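Long-range contacts in lovastatin nonaketide synthase, polyketide synthase component (Aspergillus terreus, PDB 7CPX), which builds the dihydromonacolin L nonaketide of lovastatin from malonyl-CoA, using NADPH and S-adenosyl-L-methionine, as the iterative polyketide synthase of a megasynthase formed with LovC: residues 312-317 and 354-359; 387-392 and 417-422; 1689-1694 and 1718-1723; 1873-1878 and 1891-1896; 1936-1941 and 2126-2131. The protein carries 2 engineered substitutions. One frame throughout, in Å; residues are numbered along the deposited sequence.

Contact 1 (312-317 and 354-359); sequences DRCQFF and APLFVG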
# COMPACT_ATOMS: atom_id res chain seq x y z
N ASP A 312 9.75 -60.29 25.13
CA ASP A 312 9.14 -59.05 25.57
C ASP A 312 9.44 -57.88 24.64
O ASP A 312 8.89 -56.79 24.84
CB ASP A 312 9.61 -58.71 26.99
CG ASP A 312 9.09 -59.69 28.02
OD1 ASP A 312 8.33 -60.60 27.65
OD2 ASP A 312 9.45 -59.55 29.21
N ARG A 313 10.29 -58.08 23.65
CA ARG A 313 10.67 -57.03 22.72
C ARG A 313 9.55 -56.78 21.71
O ARG A 313 8.60 -57.55 21.58
CB ARG A 313 11.95 -57.41 21.98
CG ARG A 313 12.84 -56.25 21.59
CD ARG A 313 14.03 -56.10 22.53
NE ARG A 313 14.76 -57.36 22.70
CZ ARG A 313 15.49 -57.94 21.77
NH1 ARG A 313 15.62 -57.41 20.56
NH2 ARG A 313 16.11 -59.08 22.04
N CYS A 314 9.68 -55.67 20.98
CA CYS A 314 8.78 -55.35 19.89
C CYS A 314 9.45 -55.65 18.56
O CYS A 314 10.58 -55.21 18.31
CB CYS A 314 8.35 -53.88 19.94
SG CYS A 314 9.72 -52.71 19.90
N GLN A 315 8.77 -56.42 17.72
CA GLN A 315 9.32 -56.81 16.43
C GLN A 315 9.28 -55.68 15.42
O GLN A 315 10.05 -55.70 14.45
CB GLN A 315 8.57 -58.02 15.88
CG GLN A 315 8.55 -59.21 16.83
CD GLN A 315 7.46 -59.10 17.88
OE1 GLN A 315 6.29 -58.90 17.56
NE2 GLN A 315 7.85 -59.20 19.15
N PHE A 316 8.40 -54.70 15.62
CA PHE A 316 8.32 -53.52 14.77
C PHE A 316 8.42 -52.28 15.64
O PHE A 316 8.01 -52.29 16.81
CB PHE A 316 7.03 -53.51 13.95
CG PHE A 316 6.85 -52.28 13.11
CD1 PHE A 316 7.77 -51.96 12.13
CD2 PHE A 316 5.76 -51.45 13.29
CE1 PHE A 316 7.61 -50.83 11.35
CE2 PHE A 316 5.59 -50.32 12.52
CZ PHE A 316 6.52 -50.01 11.54
N PHE A 317 8.98 -51.22 15.08
CA PHE A 317 9.19 -49.98 15.83
C PHE A 317 8.87 -48.81 14.90
O PHE A 317 9.68 -48.44 14.06
CB PHE A 317 10.62 -49.89 16.35
CG PHE A 317 10.83 -48.81 17.37
CD1 PHE A 317 10.97 -47.49 16.99
CD2 PHE A 317 10.88 -49.13 18.71
CE1 PHE A 317 11.16 -46.51 17.93
CE2 PHE A 317 11.07 -48.14 19.66
CZ PHE A 317 11.21 -46.83 19.27
N ALA A 354 16.55 -62.45 13.88
CA ALA A 354 15.80 -61.50 13.09
C ALA A 354 16.03 -60.08 13.61
O ALA A 354 16.15 -59.88 14.82
CB ALA A 354 14.30 -61.83 13.13
N PRO A 355 16.10 -59.09 12.73
CA PRO A 355 16.30 -57.71 13.18
C PRO A 355 15.00 -57.09 13.69
O PRO A 355 13.90 -57.58 13.44
CB PRO A 355 16.78 -56.99 11.92
CG PRO A 355 16.10 -57.72 10.82
CD PRO A 355 16.01 -59.17 11.26
N LEU A 356 15.17 -56.00 14.43
CA LEU A 356 14.04 -55.22 14.93
C LEU A 356 13.66 -54.21 13.86
O LEU A 356 14.35 -53.20 13.68
CB LEU A 356 14.39 -54.54 16.25
CG LEU A 356 13.29 -53.71 16.92
CD1 LEU A 356 13.58 -53.56 18.40
CD2 LEU A 356 13.16 -52.34 16.27
N PHE A 357 12.58 -54.48 13.14
CA PHE A 357 12.17 -53.62 12.04
C PHE A 357 11.78 -52.24 12.56
O PHE A 357 11.03 -52.12 13.54
CB PHE A 357 11.00 -54.25 11.28
CG PHE A 357 11.38 -55.46 10.48
CD1 PHE A 357 11.38 -56.72 11.05
CD2 PHE A 357 11.75 -55.33 9.15
CE1 PHE A 357 11.73 -57.83 10.31
CE2 PHE A 357 12.10 -56.44 8.41
CZ PHE A 357 12.09 -57.69 8.99
N VAL A 358 12.28 -51.21 11.90
CA VAL A 358 11.98 -49.82 12.25
C VAL A 358 11.45 -49.13 11.00
O VAL A 358 12.12 -49.11 9.96
CB VAL A 358 13.22 -49.09 12.78
CG1 VAL A 358 12.83 -47.77 13.41
CG2 VAL A 358 13.96 -49.96 13.79
N GLY A 359 10.25 -48.57 11.10
CA GLY A 359 9.65 -47.89 9.97
C GLY A 359 8.70 -46.78 10.38
O GLY A 359 7.75 -47.01 11.13
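Phe317 O takes the N-H of Gly359 at 3.0 Å, the donor lying above the carbonyl plane, and the same oxygen has Val358 CA within a CA-H...O contact. One residue earlier, Phe357 reaches the facing strand through both its backbone groups. Its N donates to Gln315 O at 3.1 Å, while its O receives a bent, weak bond from Phe317 N. This is the ladder of two parallel strands, with Phe316 opposite Phe357 and Phe317 opposite Val358. Phe317 and Val358 point the same way and lie side by side, CD1 of the ring 4.0 Å from Val358 CG1. On that same face Leu356 comes in with CG swung away from its backbone N (chi1 -178°), which carries CD2 to 3.5 Å from Phe317 CB; Phe339 of helix 327-339 packs on both residues. Phe316 and Phe357 turn to the other face. There Phe316 CD1 rests 4.0 Å from Phe357 CB, and the ring runs on beside the Gly359 backbone, its CE1 3.5 Å from Gly359 N. Gln315 OE1 turns elsewhere, to Arg428 N among others. Strands 428-435 and 409-410 flank the pair, and the Phe317 side chain is about 7 Å from that of His320, a predicted catalytic residue. This parallel pair, near one end of a mixed sheet, belongs to the thiolase-type fold of ketosynthase domains.

Contact 2 (387-392 and 417-422); sequences GVIPPN and QWPALP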
# COMPACT_ATOMS: atom_id res chain seq x y z
N GLY A 387 -0.47 -58.42 11.02
CA GLY A 387 0.74 -59.21 10.94
C GLY A 387 1.65 -58.84 9.79
O GLY A 387 2.46 -59.67 9.38
N VAL A 388 1.53 -57.63 9.27
CA VAL A 388 2.35 -57.16 8.16
C VAL A 388 3.14 -55.95 8.63
O VAL A 388 2.57 -55.00 9.17
CB VAL A 388 1.49 -56.80 6.93
CG1 VAL A 388 2.36 -56.21 5.83
CG2 VAL A 388 0.74 -58.03 6.43
N ILE A 389 4.45 -55.99 8.42
CA ILE A 389 5.31 -54.86 8.74
C ILE A 389 5.33 -53.93 7.53
O ILE A 389 5.97 -54.24 6.52
CB ILE A 389 6.73 -55.32 9.12
CG1 ILE A 389 6.69 -56.01 10.48
CG2 ILE A 389 7.68 -54.13 9.13
CD1 ILE A 389 8.04 -56.48 10.99
N PRO A 390 4.64 -52.79 7.57
CA PRO A 390 4.57 -51.94 6.39
C PRO A 390 5.94 -51.40 6.04
O PRO A 390 6.79 -51.19 6.92
CB PRO A 390 3.61 -50.82 6.82
CG PRO A 390 3.68 -50.81 8.30
CD PRO A 390 3.88 -52.23 8.70
N PRO A 391 6.20 -51.16 4.76
CA PRO A 391 7.51 -50.66 4.34
C PRO A 391 7.61 -49.15 4.51
O PRO A 391 6.69 -48.48 4.97
CB PRO A 391 7.57 -51.06 2.86
CG PRO A 391 6.15 -51.01 2.42
CD PRO A 391 5.33 -51.44 3.61
N ASN A 392 8.77 -48.62 4.12
CA ASN A 392 9.03 -47.19 4.10
C ASN A 392 9.31 -46.77 2.67
O ASN A 392 10.20 -47.33 2.02
CB ASN A 392 10.20 -46.83 5.01
CG ASN A 392 9.95 -47.19 6.46
OD1 ASN A 392 9.74 -46.32 7.30
ND2 ASN A 392 9.93 -48.48 6.75
N GLN A 417 6.19 -59.88 6.17
CA GLN A 417 5.42 -60.63 7.14
C GLN A 417 6.06 -60.53 8.52
O GLN A 417 7.27 -60.38 8.65
CB GLN A 417 5.31 -62.10 6.72
CG GLN A 417 4.44 -62.94 7.63
CD GLN A 417 4.28 -64.36 7.13
OE1 GLN A 417 4.81 -64.73 6.08
NE2 GLN A 417 3.53 -65.17 7.87
N TRP A 418 5.22 -60.60 9.55
CA TRP A 418 5.72 -60.40 10.90
C TRP A 418 6.73 -61.48 11.26
O TRP A 418 6.55 -62.65 10.89
CB TRP A 418 4.56 -60.41 11.90
CG TRP A 418 4.82 -59.56 13.10
CD1 TRP A 418 5.37 -59.95 14.28
CD2 TRP A 418 4.53 -58.16 13.23
NE1 TRP A 418 5.44 -58.88 15.14
CE2 TRP A 418 4.94 -57.77 14.52
CE3 TRP A 418 3.98 -57.20 12.38
CZ2 TRP A 418 4.80 -56.47 14.98
CZ3 TRP A 418 3.85 -55.91 12.84
CH2 TRP A 418 4.26 -55.55 14.13
N PRO A 419 7.80 -61.14 11.97
CA PRO A 419 8.77 -62.16 12.37
C PRO A 419 8.13 -63.22 13.26
O PRO A 419 7.17 -62.96 13.98
CB PRO A 419 9.83 -61.37 13.14
CG PRO A 419 9.72 -59.99 12.61
CD PRO A 419 8.28 -59.78 12.30
N ALA A 420 8.68 -64.43 13.18
CA ALA A 420 8.17 -65.54 13.98
C ALA A 420 8.21 -65.18 15.46
O ALA A 420 9.16 -64.55 15.94
CB ALA A 420 8.99 -66.80 13.71
N LEU A 421 7.18 -65.60 16.19
CA LEU A 421 7.04 -65.28 17.59
C LEU A 421 6.87 -66.55 18.42
O LEU A 421 6.41 -67.58 17.90
CB LEU A 421 5.82 -64.38 17.84
CG LEU A 421 5.73 -63.13 16.97
CD1 LEU A 421 4.45 -62.37 17.28
CD2 LEU A 421 6.93 -62.24 17.19
N PRO A 422 7.24 -66.52 19.70
CA PRO A 422 6.91 -67.64 20.58
C PRO A 422 5.41 -67.84 20.66
O PRO A 422 4.65 -66.86 20.61
CB PRO A 422 7.49 -67.20 21.94
CG PRO A 422 8.51 -66.17 21.61
CD PRO A 422 8.01 -65.48 20.39
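Gly387 O accepts the N-H of Trp418 at 2.9 Å, with the donor tilted from the carbonyl plane and an N-H...O angle of 135°. It is the one hydrogen bond between 387-392 and 417-422. The polar end of the indole, NE1, donates outside them, to Gln315 OE1. Beside the Gly387 bond Val388 and Gln417 form a non-hydrogen-bonded antiparallel pair, their CA atoms 4.7 Å apart, and the backbone bonding of Ile389 with Thr416 continues the pairing. The result is a small two-stranded antiparallel sheet within the ketosynthase, packed against strands 316-318 and 356-358 and entered directly from helix 369-386: Gly387 leaves that helix with positive phi (62°), which turns the chain into strand 388-389. Apolar packing does the rest. Ile389 crosses Trp418 at about a right angle, its CG1 3.5 Å from CE3 of the indole. Because CG1 stands beside the backbone N (chi1 -71°) and the chain then runs extended, CD1 lies over one face of the indole and ends 3.6 Å from Pro419 CD. Val388 O instead meets the indole at its edge, in the ring plane. Phe316 touches both Ile389 and Trp418, and Phe357 touches Ile389 and Pro419.

Contact 3 (1689-1694 and 1718-1723); sequences STFVML and TYASNT
A beta-alpha-beta crossover runs from strand 1689-1693 through helix 1705-1719 into strand 1720-1728, and here its two parallel strands meet just as the second emerges from the helix. The surrounding sheet is consistent with the Rossmann-like structural half of a ketoreductase. Pairing starts with Ser1689 N donating to Tyr1719 O at 3.2 Å. Ser1689 then stands opposite Ala1720, but Thr1690 stands opposite Asn1722: the register slips by one, a beta bulge in which Ser1721 is the extra residue. Ser1689 O absorbs the slip by taking two backbone donors, both in its carbonyl plane, Ser1721 N at 2.9 Å and Asn1722 N at 3.1 Å; the second bond is essentially straight (179°). Regular pairing resumes where Phe1691 N donates to Asn1722 O at 2.8 Å from above the carbonyl plane. Phe1691 carries the apolar side of the contact. With its CG beside the backbone N (chi1 -83°), the ring leans back toward the start of the second strand, its CD2 3.5 Å from Ala1720 CB. Tyr1719 O comes to the ring edge in plane, whereas Ser1689 OG sits above one face, displaced toward the rim. Thr1723 lies alongside Phe1691 and points the same way; its CG2 also reaches Met1693, 3.6 Å from CG. Val1645 and Val1647 of strand 1644-1647 also pack on Phe1691. On the opposite face of the sheet Thr1690 CG2 lies 3.8 Å from Asn1722 CB, and OD1 of Asp1784, from helix 1775-1784, accepts hydrogen bonds from both Thr1690 OG1 and Asn1722 ND2.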
# COMPACT_ATOMS: atom_id res chain seq x y z
N SER A 1689 84.87 20.53 -6.63
CA SER A 1689 84.94 21.96 -6.89
C SER A 1689 83.67 22.67 -6.47
O SER A 1689 82.56 22.12 -6.53
CB SER A 1689 85.20 22.21 -8.37
OG SER A 1689 85.20 23.60 -8.65
N THR A 1690 83.83 23.92 -6.05
CA THR A 1690 82.72 24.86 -5.90
C THR A 1690 82.81 25.84 -7.06
O THR A 1690 83.76 26.63 -7.14
CB THR A 1690 82.79 25.57 -4.55
OG1 THR A 1690 82.78 24.60 -3.49
CG2 THR A 1690 81.59 26.50 -4.39
N PHE A 1691 81.84 25.79 -7.96
CA PHE A 1691 81.89 26.58 -9.18
C PHE A 1691 81.07 27.86 -9.04
O PHE A 1691 79.99 27.87 -8.45
CB PHE A 1691 81.38 25.77 -10.36
CG PHE A 1691 82.40 24.87 -10.98
CD1 PHE A 1691 83.23 25.33 -12.00
CD2 PHE A 1691 82.53 23.55 -10.57
CE1 PHE A 1691 84.17 24.50 -12.58
CE2 PHE A 1691 83.47 22.72 -11.15
CZ PHE A 1691 84.29 23.20 -12.15
N VAL A 1692 81.61 28.94 -9.59
CA VAL A 1692 80.93 30.22 -9.69
C VAL A 1692 80.90 30.57 -11.17
O VAL A 1692 81.95 30.90 -11.75
CB VAL A 1692 81.62 31.32 -8.88
CG1 VAL A 1692 80.86 32.63 -9.00
CG2 VAL A 1692 81.74 30.89 -7.42
N MET A 1693 79.73 30.51 -11.78
CA MET A 1693 79.59 30.57 -13.23
C MET A 1693 79.03 31.94 -13.62
O MET A 1693 77.86 32.24 -13.35
CB MET A 1693 78.68 29.45 -13.72
CG MET A 1693 79.02 28.09 -13.15
SD MET A 1693 80.63 27.48 -13.66
CE MET A 1693 80.36 27.24 -15.41
N LEU A 1694 79.86 32.75 -14.26
CA LEU A 1694 79.44 34.00 -14.86
C LEU A 1694 79.13 33.85 -16.35
O LEU A 1694 78.94 34.85 -17.04
CB LEU A 1694 80.52 35.07 -14.67
CG LEU A 1694 80.61 35.71 -13.28
CD1 LEU A 1694 80.80 34.66 -12.19
CD2 LEU A 1694 81.74 36.72 -13.24
N THR A 1718 80.25 16.84 -13.49
CA THR A 1718 81.09 15.76 -12.99
C THR A 1718 82.11 16.27 -11.97
O THR A 1718 82.33 15.63 -10.93
CB THR A 1718 81.80 15.06 -14.15
OG1 THR A 1718 80.82 14.61 -15.10
CG2 THR A 1718 82.61 13.88 -13.65
N TYR A 1719 82.73 17.41 -12.25
CA TYR A 1719 83.77 17.93 -11.37
C TYR A 1719 83.22 18.82 -10.26
O TYR A 1719 84.01 19.28 -9.42
CB TYR A 1719 84.79 18.74 -12.18
CG TYR A 1719 85.77 17.89 -12.95
CD1 TYR A 1719 86.91 17.38 -12.35
CD2 TYR A 1719 85.56 17.62 -14.30
CE1 TYR A 1719 87.81 16.61 -13.06
CE2 TYR A 1719 86.46 16.85 -15.01
CZ TYR A 1719 87.58 16.35 -14.39
OH TYR A 1719 88.47 15.58 -15.10
N ALA A 1720 81.92 19.06 -10.22
CA ALA A 1720 81.34 20.01 -9.29
C ALA A 1720 80.63 19.29 -8.15
O ALA A 1720 79.85 18.36 -8.39
CB ALA A 1720 80.34 20.94 -10.00
N SER A 1721 80.93 19.70 -6.92
CA SER A 1721 80.13 19.34 -5.76
C SER A 1721 79.20 20.47 -5.34
O SER A 1721 78.11 20.21 -4.82
CB SER A 1721 81.04 18.98 -4.58
OG SER A 1721 81.85 20.08 -4.20
N ASN A 1722 79.62 21.72 -5.56
CA ASN A 1722 78.78 22.89 -5.36
C ASN A 1722 78.97 23.81 -6.55
O ASN A 1722 80.03 23.80 -7.19
CB ASN A 1722 79.14 23.63 -4.06
CG ASN A 1722 78.92 22.78 -2.83
OD1 ASN A 1722 78.06 21.89 -2.82
ND2 ASN A 1722 79.68 23.05 -1.78
N THR A 1723 77.94 24.59 -6.87
CA THR A 1723 78.06 25.53 -7.97
C THR A 1723 77.02 26.63 -7.84
O THR A 1723 75.90 26.40 -7.38
CB THR A 1723 77.90 24.84 -9.33
OG1 THR A 1723 78.84 23.76 -9.44
CG2 THR A 1723 78.14 25.85 -10.45

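Contact 4 (1873-1878 and 1891-1896); sequences VHFSCP and LVQGHV
Gln1893 O is gripped by two successive amides, His1874 N at 2.9 Å, in the carbonyl plane and on a lone pair, and Phe1875 N at 3.0 Å, tilted from that plane. Gln1893 N is satisfied in return by Phe1875 O at 2.7 Å, and further along Cys1877 N donates to Leu1891 O. With two residues facing one, this is a classic beta bulge, and it shifts the register between the Val1873-Gly1894 and Phe1875-Gln1893 pairs. Side-chain polar groups find their partners elsewhere. Ser1876 OG bonds to Trp2131 NE1 and Asn1912 OD1, His1874 ND1 to Tyr1872 O, and Gln1893 NE2 has weak bonds to Leu1931 O and Ser1932 O. The imidazole of His1874 comes edge-to-face onto His1895, planes at 52° and centroids 3.8 Å apart, with NE2 over the middle of the His1895 ring. Apolar contacts accompany the ladder: Val1873 crosses Val1892 at about a right angle, CG1 to CB 4.0 Å, and Ser1876 CB meets Val1892 CG1 at 3.8 Å. On the Leu1891 side Cys1877 CB lies 4.0 Å from Leu1891 CB, under helix 1935-1953. Strand 2128-2130 borders the other edge of 1873-1878. The whole is a bulged antiparallel beta hairpin, 1869-1883 with 1887-1898, in a mixed sheet consistent with the medium-chain reductase fold of a pseudo-enoylreductase.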
# COMPACT_ATOMS: atom_id res chain seq x y z
N VAL A 1873 25.75 49.63 -10.96
CA VAL A 1873 24.33 49.56 -10.65
C VAL A 1873 24.10 49.90 -9.19
O VAL A 1873 24.73 49.32 -8.29
CB VAL A 1873 23.78 48.16 -10.98
CG1 VAL A 1873 22.29 48.10 -10.71
CG2 VAL A 1873 24.06 47.81 -12.43
N HIS A 1874 23.20 50.85 -8.94
CA HIS A 1874 22.71 51.15 -7.60
C HIS A 1874 21.45 50.36 -7.29
O HIS A 1874 21.30 49.85 -6.18
CB HIS A 1874 22.43 52.64 -7.46
CG HIS A 1874 23.64 53.51 -7.53
ND1 HIS A 1874 24.65 53.31 -8.45
CD2 HIS A 1874 24.02 54.58 -6.79
CE1 HIS A 1874 25.59 54.22 -8.27
NE2 HIS A 1874 25.23 55.00 -7.27
N PHE A 1875 20.55 50.25 -8.26
CA PHE A 1875 19.30 49.53 -8.10
C PHE A 1875 19.04 48.70 -9.35
O PHE A 1875 19.43 49.08 -10.46
CB PHE A 1875 18.13 50.48 -7.84
CG PHE A 1875 18.33 51.37 -6.66
CD1 PHE A 1875 17.95 50.97 -5.39
CD2 PHE A 1875 18.91 52.62 -6.81
CE1 PHE A 1875 18.14 51.78 -4.30
CE2 PHE A 1875 19.10 53.45 -5.72
CZ PHE A 1875 18.71 53.03 -4.46
N SER A 1876 18.37 47.56 -9.17
CA SER A 1876 18.10 46.67 -10.29
C SER A 1876 16.84 45.87 -10.02
O SER A 1876 16.35 45.80 -8.89
CB SER A 1876 19.27 45.72 -10.54
OG SER A 1876 19.44 44.82 -9.47
N CYS A 1877 16.31 45.27 -11.08
CA CYS A 1877 15.18 44.36 -10.96
C CYS A 1877 15.69 42.93 -10.85
O CYS A 1877 16.43 42.48 -11.73
CB CYS A 1877 14.24 44.50 -12.15
SG CYS A 1877 12.83 43.38 -12.09
N PRO A 1878 15.32 42.18 -9.80
CA PRO A 1878 15.86 40.82 -9.66
C PRO A 1878 15.58 39.92 -10.85
O PRO A 1878 16.44 39.11 -11.21
CB PRO A 1878 15.17 40.30 -8.39
CG PRO A 1878 14.59 41.48 -7.71
CD PRO A 1878 14.33 42.50 -8.76
N LEU A 1891 16.24 44.88 -15.69
CA LEU A 1891 16.18 46.33 -15.64
C LEU A 1891 17.08 46.83 -14.53
O LEU A 1891 16.88 46.48 -13.36
CB LEU A 1891 14.74 46.80 -15.44
CG LEU A 1891 14.45 48.30 -15.59
CD1 LEU A 1891 14.96 49.09 -14.39
CD2 LEU A 1891 15.05 48.83 -16.88
N VAL A 1892 18.08 47.63 -14.88
CA VAL A 1892 19.07 48.11 -13.92
C VAL A 1892 19.10 49.63 -13.97
O VAL A 1892 18.80 50.25 -15.00
CB VAL A 1892 20.47 47.53 -14.20
CG1 VAL A 1892 20.43 46.02 -14.17
CG2 VAL A 1892 20.99 48.03 -15.54
N GLN A 1893 19.47 50.23 -12.85
CA GLN A 1893 19.64 51.67 -12.73
C GLN A 1893 20.93 51.93 -11.98
O GLN A 1893 21.27 51.20 -11.04
CB GLN A 1893 18.46 52.32 -12.00
CG GLN A 1893 18.59 53.82 -11.80
CD GLN A 1893 17.43 54.40 -11.01
OE1 GLN A 1893 16.63 53.66 -10.43
NE2 GLN A 1893 17.32 55.72 -11.00
N GLY A 1894 21.66 52.97 -12.38
CA GLY A 1894 22.88 53.30 -11.66
C GLY A 1894 23.75 54.26 -12.44
O GLY A 1894 23.36 54.80 -13.47
N HIS A 1895 24.96 54.44 -11.91
CA HIS A 1895 25.88 55.43 -12.44
C HIS A 1895 26.61 54.92 -13.67
O HIS A 1895 26.76 53.72 -13.89
CB HIS A 1895 26.91 55.81 -11.38
CG HIS A 1895 26.35 56.62 -10.25
ND1 HIS A 1895 27.07 56.90 -9.10
CD2 HIS A 1895 25.15 57.22 -10.09
CE1 HIS A 1895 26.33 57.63 -8.29
NE2 HIS A 1895 25.16 57.84 -8.86
N VAL A 1896 27.05 55.87 -14.50
CA VAL A 1896 28.04 55.63 -15.54
C VAL A 1896 29.06 56.74 -15.46
O VAL A 1896 28.71 57.91 -15.24
CB VAL A 1896 27.41 55.55 -16.95
CG1 VAL A 1896 26.48 54.36 -17.05
CG2 VAL A 1896 26.67 56.84 -17.28

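Contact 5 (1936-1941 and 2126-2131); sequences GSLMVT and STVISW
Leu1938 holds its CG anti to the carbonyl carbon (chi1 -67°); with CD1 continuing the chain (chi2 178°), the second branch, CD2, is turned to the Ser2126 carbonyl and to Val2128. The CB of Val2128 points toward the helix, and its chi1 of 56° puts CG1 between N and the carbonyl carbon, facing Leu1938, and CG2 by Ser1937 OG. The two apolar side chains cross at about a right angle: CD2 of Leu1938 lies 3.6 Å from Val2128 CB, and its CG 4.0 Å from Val2128 CG1. CD2 is also 3.6 Å from the carbonyl carbon of Thr2127, where the chain enters the strand. Ser1937 joins from the preceding position, its OG 3.3 Å from Val2128 CG2, while that hydroxyl bonds to Gly1934 O near the helix start. No hydrogen bond spans the segments. Within the helix, Ser1937 O accepts both N and OG1 of Thr1941, from opposite faces of its carbonyl plane. Strand 2128-2130 is paired on one side with strand 2108-2110 and on the other with 1869-1883. Helix-on-sheet packing of this kind, with helix 1935-1953 laid against a mixed sheet, is consistent with the medium-chain reductase fold of a pseudo-enoylreductase region.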
# COMPACT_ATOMS: atom_id res chain seq x y z
N GLY A 1936 12.14 54.67 -9.83
CA GLY A 1936 12.25 54.77 -11.27
C GLY A 1936 12.56 53.43 -11.92
O GLY A 1936 12.00 53.10 -12.97
N SER A 1937 13.44 52.65 -11.30
CA SER A 1937 13.72 51.32 -11.82
C SER A 1937 12.47 50.45 -11.80
O SER A 1937 12.21 49.71 -12.75
CB SER A 1937 14.84 50.66 -11.01
OG SER A 1937 14.41 50.39 -9.68
N LEU A 1938 11.68 50.55 -10.73
CA LEU A 1938 10.44 49.78 -10.65
C LEU A 1938 9.50 50.15 -11.78
O LEU A 1938 8.93 49.28 -12.45
CB LEU A 1938 9.77 50.01 -9.30
CG LEU A 1938 10.48 49.46 -8.07
CD1 LEU A 1938 9.72 49.81 -6.80
CD2 LEU A 1938 10.66 47.96 -8.19
N MET A 1939 9.32 51.45 -12.02
CA MET A 1939 8.41 51.88 -13.07
C MET A 1939 8.90 51.45 -14.44
O MET A 1939 8.12 50.99 -15.28
CB MET A 1939 8.22 53.40 -13.02
CG MET A 1939 7.87 53.94 -11.65
SD MET A 1939 6.72 52.90 -10.72
CE MET A 1939 5.27 53.95 -10.67
N VAL A 1940 10.21 51.59 -14.70
CA VAL A 1940 10.73 51.21 -16.01
C VAL A 1940 10.62 49.70 -16.21
O VAL A 1940 10.36 49.23 -17.32
CB VAL A 1940 12.18 51.71 -16.18
CG1 VAL A 1940 12.71 51.30 -17.54
CG2 VAL A 1940 12.23 53.22 -16.04
N THR A 1941 10.82 48.92 -15.14
CA THR A 1941 10.62 47.48 -15.23
C THR A 1941 9.17 47.16 -15.56
O THR A 1941 8.87 46.33 -16.43
CB THR A 1941 11.01 46.84 -13.90
OG1 THR A 1941 12.39 47.12 -13.61
CG2 THR A 1941 10.80 45.33 -13.93
N SER A 2126 8.01 43.72 -9.40
CA SER A 2126 8.05 45.10 -8.92
C SER A 2126 8.89 45.24 -7.66
O SER A 2126 8.72 46.20 -6.90
CB SER A 2126 6.64 45.64 -8.67
OG SER A 2126 5.86 45.58 -9.85
N THR A 2127 9.79 44.29 -7.41
CA THR A 2127 10.78 44.41 -6.35
C THR A 2127 12.09 44.92 -6.93
O THR A 2127 12.43 44.64 -8.08
CB THR A 2127 11.00 43.06 -5.67
OG1 THR A 2127 9.79 42.64 -5.03
CG2 THR A 2127 12.11 43.16 -4.63
N VAL A 2128 12.83 45.67 -6.12
CA VAL A 2128 14.07 46.29 -6.56
C VAL A 2128 15.17 45.99 -5.56
O VAL A 2128 15.03 46.27 -4.36
CB VAL A 2128 13.92 47.81 -6.77
CG1 VAL A 2128 13.41 48.48 -5.51
CG2 VAL A 2128 15.23 48.42 -7.20
N ILE A 2129 16.27 45.43 -6.05
CA ILE A 2129 17.48 45.23 -5.28
C ILE A 2129 18.26 46.54 -5.24
O ILE A 2129 18.48 47.18 -6.27
CB ILE A 2129 18.34 44.11 -5.90
CG1 ILE A 2129 17.59 42.79 -5.88
CG2 ILE A 2129 19.65 44.00 -5.15
CD1 ILE A 2129 17.83 41.97 -7.13
N SER A 2130 18.69 46.92 -4.04
CA SER A 2130 19.51 48.11 -3.81
C SER A 2130 20.95 47.65 -3.67
O SER A 2130 21.35 47.13 -2.62
CB SER A 2130 19.03 48.86 -2.58
OG SER A 2130 19.94 49.89 -2.24
N TRP A 2131 21.73 47.84 -4.72
CA TRP A 2131 23.12 47.40 -4.72
C TRP A 2131 23.97 48.34 -3.87
O TRP A 2131 23.96 49.55 -4.12
CB TRP A 2131 23.66 47.34 -6.14
CG TRP A 2131 23.13 46.19 -6.92
CD1 TRP A 2131 22.11 46.21 -7.82
CD2 TRP A 2131 23.59 44.83 -6.87
NE1 TRP A 2131 21.91 44.96 -8.34
CE2 TRP A 2131 22.80 44.09 -7.77
CE3 TRP A 2131 24.59 44.17 -6.14
CZ2 TRP A 2131 22.99 42.72 -7.97
CZ3 TRP A 2131 24.77 42.82 -6.34
CH2 TRP A 2131 23.97 42.11 -7.25

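How the contacts relate
From the N terminus, contact 1 closes a loop containing helix 327-339 and contact 2 then closes a shorter one after helix 369-386. Their centres are about 8 Å apart within the ketosynthase, and Phe357 CD1 meets Ile389 CD1 at 3.3 Å. Contact 3, about 108 Å from contact 1 between centres, closes a single crossover in a separate sheet. Contact 4 closes a hairpin about 66 Å from contact 3, centre to centre. Contact 5 spans 184 residues and brings the late strand 2128-2130 back beside that hairpin, where His1874 O and Trp2131 N are 2.5 Å apart. All five follow in series; none nests or crosses.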